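Local coordinates for 3-hydroxyacyl-thioester dehydratase Z (Mycobacterium tuberculosis, PDB 2C2I), which probably catalyses the reversible hydration of trans-2-enoyl-CoA thioesters to (3R)-3-hydroxyacyl-CoA, as a homodimeric hotdog-fold enzyme of lipid metabolism, at residues Val18-Trp23 and Arg107-Leu112. Sequence-based numbering, arbitrary orientation.
Sequences VGQSDW and RATSSL
Val18 and Gly19 both donate their backbone N-H to Ser110 O, the first at 2.9 Å from Val18 N and the second weakly, which makes a classic beta bulge between antiparallel strands. Beyond it Ser110 N returns a bond to Gly19 O, and Ser21 N meets Ala108 O at 2.8 Å. At Ser21 it is the side chain, not the main-chain carbonyl, that takes the N-H of Ala108: chi1 of 76° sets OG between its own backbone N and carbonyl carbon, from where it accepts that N-H almost straight (173°, 3.0 Å from Ala108 N) and donates to Asp22 O. The tight part is on the side of buried Val18, Ser21, Ala108 and Ser110, where Val18 CG2 lies against Ser110 O and CB. On the more exposed side, the Arg107 guanidinium is sandwiched between the Gln20 amide, stacked nearly parallel to it, and the Trp23 ring, whose plane is tilted 20° from it. Arg107 CB sits over the six-membered ring, 3.7 Å from its centroid, while Gln20 NE2 reaches Thr109 OG1 at 3.3 Å. Arg107 NE also forms a salt bridge with Glu132. Strand 17-25 edges the hotdog sheet within this chain, strand 105-119 lying between it and strand 122-133, with Ser21 and Ala108 packed on Leu73 of helix 70-75.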
loop_
_atom_site.group_PDB
_atom_site.type_symbol
_atom_site.label_atom_id
_atom_site.label_comp_id
_atom_site.label_asym_id
_atom_site.label_seq_id
_atom_site.Cartn_x
_atom_site.Cartn_y
_atom_site.Cartn_z
ATOM N N VAL A 18 -10.448 -4.007 -18.281
ATOM C CA VAL A 18 -11.324 -2.902 -17.874
ATOM C C VAL A 18 -10.749 -1.509 -18.173
ATOM O O VAL A 18 -11.415 -0.504 -17.938
ATOM C CB VAL A 18 -11.783 -3.014 -16.390
ATOM C CG1 VAL A 18 -12.721 -4.175 -16.222
ATOM C CG2 VAL A 18 -10.575 -3.158 -15.476
ATOM N N GLY A 19 -9.523 -1.458 -18.686
ATOM C CA GLY A 19 -9.039 -0.234 -19.301
ATOM C C GLY A 19 -7.588 0.122 -19.063
ATOM O O GLY A 19 -6.743 -0.736 -18.721
ATOM N N GLN A 20 -7.303 1.385 -19.348
ATOM C CA GLN A 20 -5.978 1.955 -19.209
ATOM C C GLN A 20 -6.135 3.401 -18.761
ATOM O O GLN A 20 -6.968 4.149 -19.284
ATOM C CB GLN A 20 -5.209 1.860 -20.534
ATOM C CG GLN A 20 -3.809 2.439 -20.463
ATOM C CD GLN A 20 -2.997 2.151 -21.703
ATOM O OE1 GLN A 20 -3.249 2.716 -22.759
ATOM N NE2 GLN A 20 -2.015 1.272 -21.576
ATOM N N SER A 21 -5.343 3.802 -17.778
ATOM C CA SER A 21 -5.434 5.155 -17.258
ATOM C C SER A 21 -4.721 6.135 -18.183
ATOM O O SER A 21 -4.056 5.740 -19.153
ATOM C CB SER A 21 -4.791 5.228 -15.872
ATOM O OG SER A 21 -3.371 5.217 -15.985
ATOM N N ASP A 22 -4.832 7.410 -17.849
ATOM C CA ASP A 22 -3.977 8.438 -18.427
ATOM C C ASP A 22 -2.584 8.340 -17.782
ATOM O O ASP A 22 -2.389 7.628 -16.788
ATOM C CB ASP A 22 -4.562 9.836 -18.164
ATOM C CG ASP A 22 -6.058 9.939 -18.490
ATOM O OD1 ASP A 22 -6.547 9.218 -19.391
ATOM O OD2 ASP A 22 -6.748 10.762 -17.843
ATOM N N TRP A 23 -1.613 9.030 -18.368
ATOM C CA TRP A 23 -0.331 9.240 -17.707
ATOM C C TRP A 23 -0.547 10.225 -16.549
ATOM O O TRP A 23 -1.279 11.220 -16.686
ATOM C CB TRP A 23 0.702 9.803 -18.692
ATOM C CG TRP A 23 1.173 8.828 -19.732
ATOM C CD1 TRP A 23 0.820 8.797 -21.072
ATOM C CD2 TRP A 23 2.099 7.755 -19.541
ATOM N NE1 TRP A 23 1.467 7.762 -21.706
ATOM C CE2 TRP A 23 2.261 7.106 -20.798
ATOM C CE3 TRP A 23 2.803 7.270 -18.435
ATOM C CZ2 TRP A 23 3.101 5.998 -20.969
ATOM C CZ3 TRP A 23 3.638 6.171 -18.609
ATOM C CH2 TRP A 23 3.779 5.545 -19.868
ATOM N N ARG A 107 1.447 4.982 -15.726
ATOM C CA ARG A 107 0.141 4.689 -16.314
ATOM C C ARG A 107 -0.188 3.229 -16.013
ATOM O O ARG A 107 0.699 2.371 -16.001
ATOM C CB ARG A 107 0.192 4.931 -17.831
ATOM C CG ARG A 107 -1.021 4.507 -18.592
ATOM C CD ARG A 107 -0.939 5.043 -20.018
ATOM N NE ARG A 107 -0.036 4.257 -20.856
ATOM C CZ ARG A 107 0.046 4.405 -22.178
ATOM N NH1 ARG A 107 -0.713 5.311 -22.786
ATOM N NH2 ARG A 107 0.873 3.651 -22.886
ATOM N N ALA A 108 -1.465 2.943 -15.794
ATOM C CA ALA A 108 -1.869 1.604 -15.411
ATOM C C ALA A 108 -2.805 0.973 -16.449
ATOM O O ALA A 108 -3.561 1.696 -17.108
ATOM C CB ALA A 108 -2.541 1.623 -14.001
ATOM N N THR A 109 -2.743 -0.360 -16.563
ATOM C CA THR A 109 -3.708 -1.172 -17.309
ATOM C C THR A 109 -4.281 -2.181 -16.323
ATOM O O THR A 109 -3.519 -2.806 -15.609
ATOM C CB THR A 109 -2.972 -1.973 -18.396
ATOM O OG1 THR A 109 -2.282 -1.041 -19.252
ATOM C CG2 THR A 109 -3.982 -2.791 -19.207
ATOM N N SER A 110 -5.606 -2.340 -16.277
ATOM C CA SER A 110 -6.207 -3.337 -15.372
ATOM C C SER A 110 -7.160 -4.302 -16.089
ATOM O O SER A 110 -7.795 -3.938 -17.093
ATOM C CB SER A 110 -6.970 -2.640 -14.235
ATOM O OG SER A 110 -6.102 -1.864 -13.414
ATOM N N SER A 111 -7.288 -5.503 -15.536
ATOM C CA SER A 111 -8.242 -6.509 -16.025
ATOM C C SER A 111 -9.020 -7.062 -14.863
ATOM O O SER A 111 -8.503 -7.126 -13.740
ATOM C CB SER A 111 -7.491 -7.670 -16.681
ATOM O OG SER A 111 -6.630 -7.174 -17.689
ATOM N N LEU A 112 -10.265 -7.475 -15.117
ATOM C CA LEU A 112 -11.064 -8.068 -14.055
ATOM C C LEU A 112 -10.821 -9.579 -13.962
ATOM O O LEU A 112 -11.135 -10.340 -14.899
ATOM C CB LEU A 112 -12.546 -7.748 -14.319
ATOM C CG LEU A 112 -13.605 -8.112 -13.304
ATOM C CD1 LEU A 112 -13.252 -7.474 -11.947
ATOM C CD2 LEU A 112 -14.932 -7.546 -13.846
#